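Peptidoglycan-binding domain 1 (Burkholderia, PDB 5NM7) is a modular phage endolysin that probably binds bacterial peptidoglycan through one domain and cleaves its glycan strands with a large lysozyme-like N-acetylmuramidase domain. Local coordinates at residues A78-A83 / A92-V97; A84-V89 / F217-K222; R229-A234 / R256-Y261; E212-F217 / E238-K243. One frame throughout, in Å; residues are numbered along the deposited sequence.

Contact 1: residues A78-A83 / A92-V97; sequences ADLQRA and AAVRAV
Leu80 and Val94 form the centre of a buried, apolar helix-helix contact between helices 77-87 and 91-101, two consecutive helices of the mainly helical lysozyme-like part of the chain. A short connection joins them, and the N-to-C directions of the two segments lie 118° apart, with their axes approaching to 9.1 Å. Small and branched aliphatic residues line the crossing. Val94 places CG1 anti to its backbone N (chi1 172°), and this methyl enters between Leu80 and Ala83, one turn apart on the facing helix. Val94 CG1 lies 4.1 Å from Leu80 CD2. On its other flank Val94 CG1 is 4.2 Å from Ala83 CB. The carbonyl O of Leu80 comes closer still, to 3.6 Å from Val94 CG1. The side chains of Leu80 and Val94 run past each other in opposite directions. Leu80 thus uses its two branches differently: CD2 touches the valine and CD1 meets NH1 of Arg95, whose chain is extended from CG to NE and crosses the leucine at about a right angle. The polar end of Arg95 is engaged by Asp77 in a salt bridge, which ties helix 91-101 to the start of helix 77-87. Where helix 207-219 packs on helix 77-87, Asp79 and Ala83 line the pocket of a bound glycine, and Arg82 NH2 meets Asp79 OD1 at 2.7 Å. That oxygen lies in the guanidinium plane, whereas the nitrogen stands above the carboxylate plane, 49° out of it.

Contact 2: residues A84-V89 / F217-K222; sequences ADRLQV and FVLADK
Leu87 and Leu219 meet where the C-terminal ends of helices 77-87 and 207-219 come together, the first of them closed by a Schellman motif. The first shell is aliphatic. Leu87 CD2 reaches both neighbours on the opposite helix, lying 4.0 Å from Leu219 CG and 4.0 Å from Val218 CG1; its side chain crosses that of Val218 at nearly a right angle. Leu219 in turn spreads its two methyls over the last turn of helix 77-87, with CD2 3.8 Å from the carbonyl O of Arg86 and CD1 3.8 Å from Arg86 NH2. The arginine gets there by folding: its chain bends at both chi2 (-76°) and chi3 (-58°), which brings the guanidinium alongside Leu219. Arg86 NH1 also forms a salt bridge with Glu212, a fellow member of the glycine pocket. Behind this shell, Leu225 of helix 222-229 packs against both Leu87 and Val218, and the carbonyl O of Leu87 accepts a hydrogen bond from Arg229 NE. Caps mark the helix ends nearby. Asp221 is the N-cap of helix 222-229, its OD1 bonded to Met224 N. At the Schellman turn, Gln88 takes a positive phi, and Val89 N bonds back to Ala84 O at 3.1 Å. The Gln88 side chain also folds back over the turn, NE2 donating to Asp85 O at 2.8 Å in the carbonyl plane, on a lone pair.

Contact 3: residues R229-A234 / R256-Y261; sequences RSKKWA and RAFDRY
Lys231 and Trp233 meet the ring of Phe258 where the turn between helices 222-229 and 233-241 packs on the C-terminal helix 250-265. Along the turn, Ser230 is the first residue to leave helical geometry, and its OG receives Lys232 NZ at 3.0 Å. Lys231 follows as the C-prime residue of a Schellman motif, with positive phi, and its CB points toward helix 250-265. Its methylenes do the touching: CG lies over one face of the ring, 4.2 Å from the centroid of Phe258, as a CH-pi contact, and Lys231 CE comes within 3.5 Å of Phe258 CZ. The ammonium continues to a salt bridge with Asp90. After Lys232, the N-cap of the next helix, Trp233 brings CZ2 to 3.5 Å from Phe258 CB. The two six-membered rings are inclined at 47°, an oblique pair rather than a stack, and on one face of the indole sits the carbonyl O of Lys231. Phe258 points its ring here with CG anti to the backbone N (chi1 171°). The contact is therefore divided by chemistry: the lysine contributes its hydrocarbon part to the aromatic pair, while its charge is paired with Asp90.

Contact 4: residues E212-F217 / E238-K243; sequences EAFVRF and ELYNGK. With GLY (glycine), chain E.
An aromatic cluster joins helix 207-219 to the end of helix 233-241 within the helical lysozyme-like domain, with Tyr240 set against Phe214 and Phe217, one turn apart. Tyr240 CE2 does most of the touching. It lies 3.6 Å from Phe214 CE1, arriving at the edge of that ring near its plane, and 4.0 Å from Phe217 CE1. The Phe214 and Tyr240 rings are inclined at 76° with centroids 5.6 Å apart, an oblique pair. Tyr240 leaves its helix with CG anti to the backbone N (chi1 -174°), which carries the ring to helix 207-219. Phe181 touches both Phe214 and Tyr240, and Met224 adds to the packing on Phe217 and Tyr240. Away from the rings, helix 207-219 carries Glu212 and Arg216, with Val215 beside the bound glycine. There Glu212 bends at chi2 and offers OE1 to the amino N of the glycine at 2.8 Å. Its other oxygen, Glu212 OE2, takes Arg216 NE at 2.7 Å on the anti side, almost straight at 173°. Helix 207-219 thus separates two kinds of chemistry: dispersion between rings on one flank and, on the other, a carboxylate held at both oxygens, whose surrounding positive groups would be expected to favour its ionised form.

In the fold
The four contacts lie 10 to 15 Å apart, centre to centre, in the helical lysozyme-like part of the chain. Contacts 1 and 2 share helix 77-87, contacts 2 and 4 share helix 207-219, and contacts 3 and 4 share helix 233-241. Along the chain contact 1 closes before 3 and 4 open, while the segments of contact 2 are 128 residues apart at their closest ends and alternate with those of contacts 1 and 4. Helix 91-101 also connects them: Val97 CG1 packs on Phe214 CZ at 3.4 Å, and Ala93 and Ala96 pack against Phe258. The glycine pocket draws on contacts 1, 2 and 4, so residues far apart in sequence build one site between helices 77-87 and 207-219.

Contact 1: residues A78-A83 / A92-V97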
# COMPACT_ATOMS: atom_id res chain seq x y z
N ALA A 78 -6.94 11.70 6.08
CA ALA A 78 -7.52 11.48 7.40
C ALA A 78 -7.29 10.05 7.87
O ALA A 78 -7.10 9.83 9.07
CB ALA A 78 -9.00 11.81 7.43
N ASP A 79 -7.33 9.08 6.96
CA ASP A 79 -6.98 7.72 7.33
C ASP A 79 -5.54 7.62 7.83
O ASP A 79 -5.27 6.84 8.76
CB ASP A 79 -7.16 6.74 6.18
CG ASP A 79 -8.58 6.65 5.70
OD1 ASP A 79 -9.51 6.58 6.57
OD2 ASP A 79 -8.77 6.67 4.46
N LEU A 80 -4.62 8.36 7.21
CA LEU A 80 -3.21 8.33 7.66
C LEU A 80 -3.07 8.95 9.03
O LEU A 80 -2.29 8.45 9.87
CB LEU A 80 -2.27 9.02 6.66
CG LEU A 80 -2.23 8.30 5.30
CD1 LEU A 80 -1.28 9.05 4.36
CD2 LEU A 80 -1.81 6.84 5.40
N GLN A 81 -3.80 10.05 9.29
CA GLN A 81 -3.80 10.65 10.62
C GLN A 81 -4.34 9.68 11.65
O GLN A 81 -3.73 9.51 12.73
CB GLN A 81 -4.58 11.97 10.67
CG GLN A 81 -4.57 12.65 12.04
CD GLN A 81 -3.19 13.11 12.47
OE1 GLN A 81 -2.65 14.05 11.92
NE2 GLN A 81 -2.62 12.45 13.48
N ARG A 82 -5.41 8.97 11.32
CA ARG A 82 -5.94 7.96 12.24
C ARG A 82 -4.92 6.85 12.53
O ARG A 82 -4.77 6.41 13.69
CB ARG A 82 -7.27 7.39 11.77
CG ARG A 82 -8.40 8.34 12.03
CD ARG A 82 -9.72 7.74 11.59
NE ARG A 82 -9.92 7.69 10.12
CZ ARG A 82 -10.48 8.68 9.38
NH1 ARG A 82 -10.89 9.83 9.93
NH2 ARG A 82 -10.65 8.51 8.07
N ALA A 83 -4.22 6.40 11.48
CA ALA A 83 -3.17 5.40 11.65
C ALA A 83 -2.04 5.91 12.54
O ALA A 83 -1.55 5.17 13.41
CB ALA A 83 -2.65 4.93 10.29
N ALA A 92 4.34 12.25 9.89
CA ALA A 92 5.30 12.23 8.80
C ALA A 92 5.87 10.83 8.57
O ALA A 92 6.16 10.44 7.44
CB ALA A 92 6.42 13.23 9.04
N ALA A 93 6.08 10.07 9.66
CA ALA A 93 6.55 8.71 9.53
C ALA A 93 5.53 7.79 8.88
O ALA A 93 5.89 6.92 8.06
CB ALA A 93 7.02 8.13 10.88
N VAL A 94 4.27 7.98 9.23
CA VAL A 94 3.16 7.22 8.62
C VAL A 94 3.00 7.56 7.15
O VAL A 94 2.85 6.67 6.33
CB VAL A 94 1.84 7.43 9.37
CG1 VAL A 94 0.67 6.80 8.63
CG2 VAL A 94 1.95 6.82 10.77
N ARG A 95 3.08 8.84 6.83
CA ARG A 95 3.08 9.26 5.44
C ARG A 95 4.23 8.66 4.65
O ARG A 95 4.03 8.19 3.53
CB ARG A 95 3.16 10.77 5.34
CG ARG A 95 1.93 11.49 5.84
CD ARG A 95 2.07 12.95 5.42
NE ARG A 95 0.95 13.79 5.81
CZ ARG A 95 -0.26 13.81 5.24
NH1 ARG A 95 -0.58 13.01 4.21
NH2 ARG A 95 -1.18 14.66 5.70
N ALA A 96 5.44 8.63 5.24
CA ALA A 96 6.58 7.98 4.60
C ALA A 96 6.39 6.50 4.39
O ALA A 96 6.65 5.99 3.34
CB ALA A 96 7.84 8.23 5.42
N VAL A 97 5.89 5.78 5.39
CA VAL A 97 5.59 4.36 5.24
C VAL A 97 4.55 4.09 4.18
O VAL A 97 4.68 3.17 3.38
CB VAL A 97 5.13 3.73 6.56
CG1 VAL A 97 4.64 2.31 6.34
CG2 VAL A 97 6.31 3.68 7.48

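Contact 2: residues A84-V89 / F217-K222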
# COMPACT_ATOMS: atom_id res chain seq x y z
N ALA A 84 -1.65 7.18 12.37
CA ALA A 84 -0.61 7.78 13.22
C ALA A 84 -1.03 7.78 14.69
O ALA A 84 -0.25 7.45 15.59
CB ALA A 84 -0.28 9.20 12.77
N ASP A 85 -2.29 8.13 14.93
CA ASP A 85 -2.85 8.06 16.29
C ASP A 85 -2.88 6.65 16.85
O ASP A 85 -2.50 6.43 18.02
CB ASP A 85 -4.23 8.66 16.32
CG ASP A 85 -4.23 10.16 15.99
OD1 ASP A 85 -3.17 10.82 16.06
OD2 ASP A 85 -5.30 10.68 15.67
N ARG A 86 -3.32 5.68 16.04
CA ARG A 86 -3.33 4.30 16.46
C ARG A 86 -1.96 3.76 16.85
O ARG A 86 -1.84 2.95 17.78
CB ARG A 86 -3.94 3.38 15.38
CG ARG A 86 -5.42 3.53 15.20
CD ARG A 86 -6.14 2.85 16.36
NE ARG A 86 -5.79 1.44 16.45
CZ ARG A 86 -6.22 0.54 15.61
NH1 ARG A 86 -7.04 0.91 14.65
NH2 ARG A 86 -5.87 -0.73 15.73
N LEU A 87 -0.95 4.15 16.07
CA LEU A 87 0.41 3.66 16.26
C LEU A 87 1.23 4.46 17.25
O LEU A 87 2.28 3.98 17.68
CB LEU A 87 1.15 3.64 14.91
CG LEU A 87 0.59 2.65 13.87
CD1 LEU A 87 1.11 3.01 12.51
CD2 LEU A 87 0.97 1.25 14.21
N GLN A 88 0.78 5.68 17.57
CA GLN A 88 1.57 6.67 18.31
C GLN A 88 2.91 6.90 17.60
O GLN A 88 4.00 6.84 18.18
CB GLN A 88 1.76 6.25 19.79
CG GLN A 88 0.45 6.16 20.55
CD GLN A 88 -0.16 7.52 20.81
OE1 GLN A 88 0.47 8.38 21.46
NE2 GLN A 88 -1.32 7.79 20.19
N VAL A 89 2.80 7.13 16.30
CA VAL A 89 3.93 7.39 15.42
C VAL A 89 3.68 8.77 14.81
O VAL A 89 2.54 9.16 14.57
CB VAL A 89 4.02 6.27 14.35
CG1 VAL A 89 4.99 6.62 13.22
CG2 VAL A 89 4.43 4.93 14.98
N PHE A 217 -0.91 -5.14 12.25
CA PHE A 217 0.26 -5.95 12.00
C PHE A 217 1.47 -5.38 12.71
O PHE A 217 2.20 -6.10 13.39
CB PHE A 217 0.53 -6.04 10.51
CG PHE A 217 1.74 -6.83 10.15
CD1 PHE A 217 2.90 -6.19 9.77
CD2 PHE A 217 1.71 -8.22 10.12
CE1 PHE A 217 3.99 -6.94 9.41
CE2 PHE A 217 2.81 -8.98 9.77
CZ PHE A 217 3.98 -8.32 9.41
N VAL A 218 1.61 -4.07 12.60
CA VAL A 218 2.73 -3.37 13.25
C VAL A 218 2.55 -3.40 14.76
O VAL A 218 3.52 -3.67 15.50
CB VAL A 218 2.92 -1.97 12.71
CG1 VAL A 218 4.04 -1.26 13.44
CG2 VAL A 218 3.27 -2.02 11.22
N LEU A 219 1.34 -3.13 15.23
CA LEU A 219 1.04 -3.18 16.66
C LEU A 219 1.35 -4.54 17.28
O LEU A 219 1.73 -4.61 18.46
CB LEU A 219 -0.39 -2.76 16.95
CG LEU A 219 -0.76 -1.29 16.81
CD1 LEU A 219 -2.24 -1.05 16.93
CD2 LEU A 219 -0.00 -0.41 17.79
N ALA A 220 1.18 -5.60 16.50
CA ALA A 220 1.46 -6.97 16.96
C ALA A 220 2.93 -7.33 17.06
O ALA A 220 3.26 -8.37 17.64
CB ALA A 220 0.74 -7.96 16.06
N ASP A 221 3.81 -6.50 16.51
CA ASP A 221 5.25 -6.70 16.58
C ASP A 221 5.89 -5.51 17.27
O ASP A 221 6.16 -4.50 16.68
CB ASP A 221 5.81 -6.91 15.18
CG ASP A 221 7.28 -7.31 15.19
OD1 ASP A 221 8.02 -6.88 16.11
OD2 ASP A 221 7.71 -7.99 14.26
N LYS A 222 6.12 -5.64 18.58
CA LYS A 222 6.59 -4.50 19.36
C LYS A 222 7.96 -4.03 18.93
O LYS A 222 8.27 -2.87 19.08
CB LYS A 222 6.54 -4.81 20.85
CG LYS A 222 5.11 -4.92 21.33
CD LYS A 222 4.95 -4.85 22.84
CE LYS A 222 3.57 -4.33 23.24
NZ LYS A 222 2.48 -5.33 23.03

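Contact 3: residues R229-A234 / R256-Y261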
# COMPACT_ATOMS: atom_id res chain seq x y z
N ARG A 229 8.45 3.87 15.43
CA ARG A 229 8.27 5.02 16.29
C ARG A 229 9.54 5.83 16.38
O ARG A 229 9.45 7.05 16.43
CB ARG A 229 7.86 4.59 17.69
CG ARG A 229 6.40 4.18 17.74
CD ARG A 229 6.07 3.72 19.15
NE ARG A 229 4.65 3.47 19.31
CZ ARG A 229 4.13 2.80 20.33
NH1 ARG A 229 4.93 2.30 21.29
NH2 ARG A 229 2.83 2.62 20.41
N SER A 230 10.68 5.15 16.41
CA SER A 230 11.99 5.78 16.64
C SER A 230 12.68 6.12 15.28
O SER A 230 13.84 6.54 15.25
CB SER A 230 12.81 4.90 17.60
OG SER A 230 13.32 3.71 16.98
N LYS A 231 11.93 5.96 14.18
CA LYS A 231 12.40 6.25 12.83
C LYS A 231 13.68 5.54 12.48
O LYS A 231 14.61 6.12 11.88
CB LYS A 231 12.51 7.76 12.61
CG LYS A 231 11.24 8.55 12.86
CD LYS A 231 11.27 9.20 14.24
CE LYS A 231 10.67 10.58 14.23
NZ LYS A 231 10.73 11.20 15.59
N LYS A 232 13.80 4.30 12.92
CA LYS A 232 14.96 3.47 12.62
C LYS A 232 14.63 2.78 11.30
O LYS A 232 14.15 1.64 11.25
CB LYS A 232 15.25 2.47 13.71
CG LYS A 232 15.68 3.07 15.03
CD LYS A 232 16.09 1.91 15.93
CE LYS A 232 16.31 2.23 17.37
NZ LYS A 232 16.19 3.65 17.68
N TRP A 233 14.89 3.48 10.21
CA TRP A 233 14.32 3.06 8.91
C TRP A 233 14.91 1.79 8.37
O TRP A 233 14.18 0.95 7.85
CB TRP A 233 14.46 4.17 7.90
CG TRP A 233 13.74 5.38 8.32
CD1 TRP A 233 14.30 6.59 8.58
CD2 TRP A 233 12.33 5.54 8.54
NE1 TRP A 233 13.34 7.48 8.94
CE2 TRP A 233 12.12 6.87 8.94
CE3 TRP A 233 11.25 4.69 8.46
CZ2 TRP A 233 10.87 7.38 9.25
CZ3 TRP A 233 9.99 5.19 8.78
CH2 TRP A 233 9.82 6.54 9.14
N ALA A 234 16.22 1.60 8.56
CA ALA A 234 16.84 0.38 8.06
C ALA A 234 16.34 -0.80 8.85
O ALA A 234 16.07 -1.86 8.29
CB ALA A 234 18.37 0.48 8.12
N ARG A 256 14.33 9.28 3.38
CA ARG A 256 14.17 10.50 2.58
C ARG A 256 12.73 10.97 2.41
O ARG A 256 12.46 12.16 2.44
CB ARG A 256 14.98 10.35 1.27
CG ARG A 256 16.42 9.94 1.62
CD ARG A 256 17.51 10.51 0.77
NE ARG A 256 18.82 10.02 1.25
CZ ARG A 256 19.91 9.87 0.51
NH1 ARG A 256 19.92 10.14 -0.79
NH2 ARG A 256 21.02 9.42 1.08
N ALA A 257 11.76 10.05 2.36
CA ALA A 257 10.36 10.42 2.42
C ALA A 257 9.97 11.12 3.72
O ALA A 257 9.25 12.11 3.71
CB ALA A 257 9.45 9.20 2.20
N PHE A 258 10.43 10.54 4.82
CA PHE A 258 10.18 11.09 6.14
C PHE A 258 10.73 12.52 6.25
O PHE A 258 10.02 13.41 6.72
CB PHE A 258 10.85 10.23 7.22
CG PHE A 258 10.80 10.86 8.59
CD1 PHE A 258 9.61 10.93 9.32
CD2 PHE A 258 11.94 11.44 9.12
CE1 PHE A 258 9.55 11.54 10.57
CE2 PHE A 258 11.89 12.08 10.36
CZ PHE A 258 10.70 12.13 11.08
N ASP A 259 11.95 12.72 5.75
CA ASP A 259 12.53 14.08 5.74
C ASP A 259 11.61 15.01 4.96
O ASP A 259 11.31 16.09 5.42
CB ASP A 259 13.94 14.10 5.14
CG ASP A 259 15.00 13.40 6.03
OD1 ASP A 259 14.76 13.19 7.25
OD2 ASP A 259 16.07 13.02 5.48
N ARG A 260 11.16 14.59 3.77
CA ARG A 260 10.24 15.42 2.97
C ARG A 260 8.97 15.81 3.71
O ARG A 260 8.56 16.97 3.70
CB ARG A 260 9.82 14.72 1.67
CG ARG A 260 10.64 15.05 0.46
CD ARG A 260 9.97 14.55 -0.82
NE ARG A 260 9.58 13.14 -0.83
CZ ARG A 260 10.38 12.10 -1.06
NH1 ARG A 260 11.70 12.24 -1.28
NH2 ARG A 260 9.87 10.87 -1.05
N TYR A 261 8.33 14.83 4.34
CA TYR A 261 7.10 15.06 5.06
C TYR A 261 7.28 15.87 6.33
O TYR A 261 6.38 16.62 6.71
CB TYR A 261 6.35 13.75 5.36
CG TYR A 261 5.76 13.10 4.13
CD1 TYR A 261 4.76 13.75 3.39
CD2 TYR A 261 6.17 11.85 3.72
CE1 TYR A 261 4.20 13.16 2.26
CE2 TYR A 261 5.62 11.25 2.61
CZ TYR A 261 4.64 11.92 1.88
OH TYR A 261 4.12 11.30 0.77

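Contact 4: residues E212-F217 / E238-K243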
# COMPACT_ATOMS: atom_id res chain seq x y z
N GLU A 212 -5.75 -0.52 8.05
CA GLU A 212 -6.03 -0.97 9.43
C GLU A 212 -5.33 -2.29 9.69
O GLU A 212 -4.79 -2.49 10.77
CB GLU A 212 -7.55 -1.07 9.69
CG GLU A 212 -7.98 -1.69 11.02
CD GLU A 212 -7.51 -0.96 12.25
OE1 GLU A 212 -7.07 0.21 12.21
OE2 GLU A 212 -7.54 -1.58 13.35
N ALA A 213 -5.31 -3.20 8.69
CA ALA A 213 -4.58 -4.43 8.81
C ALA A 213 -3.11 -4.20 9.03
O ALA A 213 -2.47 -4.83 9.93
CB ALA A 213 -4.79 -5.35 7.64
N PHE A 214 -2.56 -3.28 8.26
CA PHE A 214 -1.15 -2.88 8.46
C PHE A 214 -0.91 -2.35 9.86
O PHE A 214 0.04 -2.75 10.51
CB PHE A 214 -0.69 -1.88 7.40
CG PHE A 214 0.63 -1.20 7.70
CD1 PHE A 214 1.81 -1.78 7.30
CD2 PHE A 214 0.67 0.00 8.37
CE1 PHE A 214 3.01 -1.19 7.58
CE2 PHE A 214 1.88 0.60 8.66
CZ PHE A 214 3.04 0.01 8.25
N VAL A 215 -1.77 -1.45 10.31
CA VAL A 215 -1.65 -0.88 11.67
C VAL A 215 -1.64 -2.01 12.70
O VAL A 215 -0.77 -2.07 13.58
CB VAL A 215 -2.77 0.11 11.95
CG1 VAL A 215 -2.88 0.47 13.41
CG2 VAL A 215 -2.55 1.37 11.11
N ARG A 216 -2.61 -2.91 12.59
CA ARG A 216 -2.66 -4.05 13.54
C ARG A 216 -1.42 -4.91 13.46
O ARG A 216 -0.94 -5.39 14.50
CB ARG A 216 -3.92 -4.87 13.36
CG ARG A 216 -5.20 -4.09 13.64
CD ARG A 216 -6.38 -4.99 13.30
NE ARG A 216 -7.67 -4.32 13.48
CZ ARG A 216 -8.84 -4.97 13.63
NH1 ARG A 216 -8.89 -6.29 13.67
NH2 ARG A 216 -9.97 -4.26 13.75
N PHE A 217 -0.91 -5.14 12.25
CA PHE A 217 0.26 -5.95 12.00
C PHE A 217 1.47 -5.38 12.71
O PHE A 217 2.20 -6.10 13.39
CB PHE A 217 0.53 -6.04 10.51
CG PHE A 217 1.74 -6.83 10.15
CD1 PHE A 217 2.90 -6.19 9.77
CD2 PHE A 217 1.71 -8.22 10.12
CE1 PHE A 217 3.99 -6.94 9.41
CE2 PHE A 217 2.81 -8.98 9.77
CZ PHE A 217 3.98 -8.32 9.41
N GLU A 238 14.22 -3.81 7.36
CA GLU A 238 14.68 -5.19 7.47
C GLU A 238 13.59 -6.11 8.06
O GLU A 238 13.36 -7.23 7.57
CB GLU A 238 15.93 -5.25 8.35
CG GLU A 238 16.44 -6.67 8.54
CD GLU A 238 17.76 -6.73 9.29
OE1 GLU A 238 18.02 -5.86 10.17
OE2 GLU A 238 18.51 -7.70 9.01
N LEU A 239 12.91 -5.59 9.09
CA LEU A 239 11.87 -6.37 9.77
C LEU A 239 10.64 -6.52 8.88
O LEU A 239 10.02 -7.59 8.88
CB LEU A 239 11.45 -5.73 11.08
CG LEU A 239 12.57 -5.68 12.14
CD1 LEU A 239 12.11 -4.80 13.29
CD2 LEU A 239 12.93 -7.09 12.57
N TYR A 240 10.28 -5.46 8.18
CA TYR A 240 9.06 -5.42 7.39
C TYR A 240 9.23 -6.02 6.00
O TYR A 240 8.42 -6.86 5.59
CB TYR A 240 8.55 -3.99 7.31
CG TYR A 240 7.22 -3.91 6.64
CD1 TYR A 240 7.11 -3.56 5.29
CD2 TYR A 240 6.08 -4.24 7.32
CE1 TYR A 240 5.89 -3.48 4.65
CE2 TYR A 240 4.84 -4.17 6.69
CZ TYR A 240 4.76 -3.79 5.37
OH TYR A 240 3.55 -3.73 4.73
N ASN A 241 10.26 -5.58 5.28
CA ASN A 241 10.53 -6.03 3.90
C ASN A 241 11.38 -7.29 3.83
O ASN A 241 11.31 -7.99 2.83
CB ASN A 241 11.16 -4.92 3.07
CG ASN A 241 10.22 -3.74 2.90
OD1 ASN A 241 9.26 -3.82 2.10
ND2 ASN A 241 10.46 -2.69 3.60
N GLY A 242 12.15 -7.56 4.88
CA GLY A 242 12.97 -8.76 4.94
C GLY A 242 14.42 -8.46 4.60
O GLY A 242 14.81 -7.31 4.40
N LYS A 243 15.21 -9.53 4.50
CA LYS A 243 16.67 -9.43 4.43
C LYS A 243 17.18 -8.67 3.19
O LYS A 243 18.23 -8.05 3.25
CB LYS A 243 17.28 -10.83 4.51
CG LYS A 243 18.77 -10.88 4.85
CD LYS A 243 19.07 -10.48 6.30
CE LYS A 243 20.52 -10.02 6.47
NZ LYS A 243 20.76 -8.65 5.90
N GLY E . -6.34 2.81 11.44
CA GLY E . -6.08 2.97 9.96
C GLY E . -7.36 3.17 9.18
O GLY E . -8.40 3.23 9.82
OXT GLY E . -7.39 3.31 7.93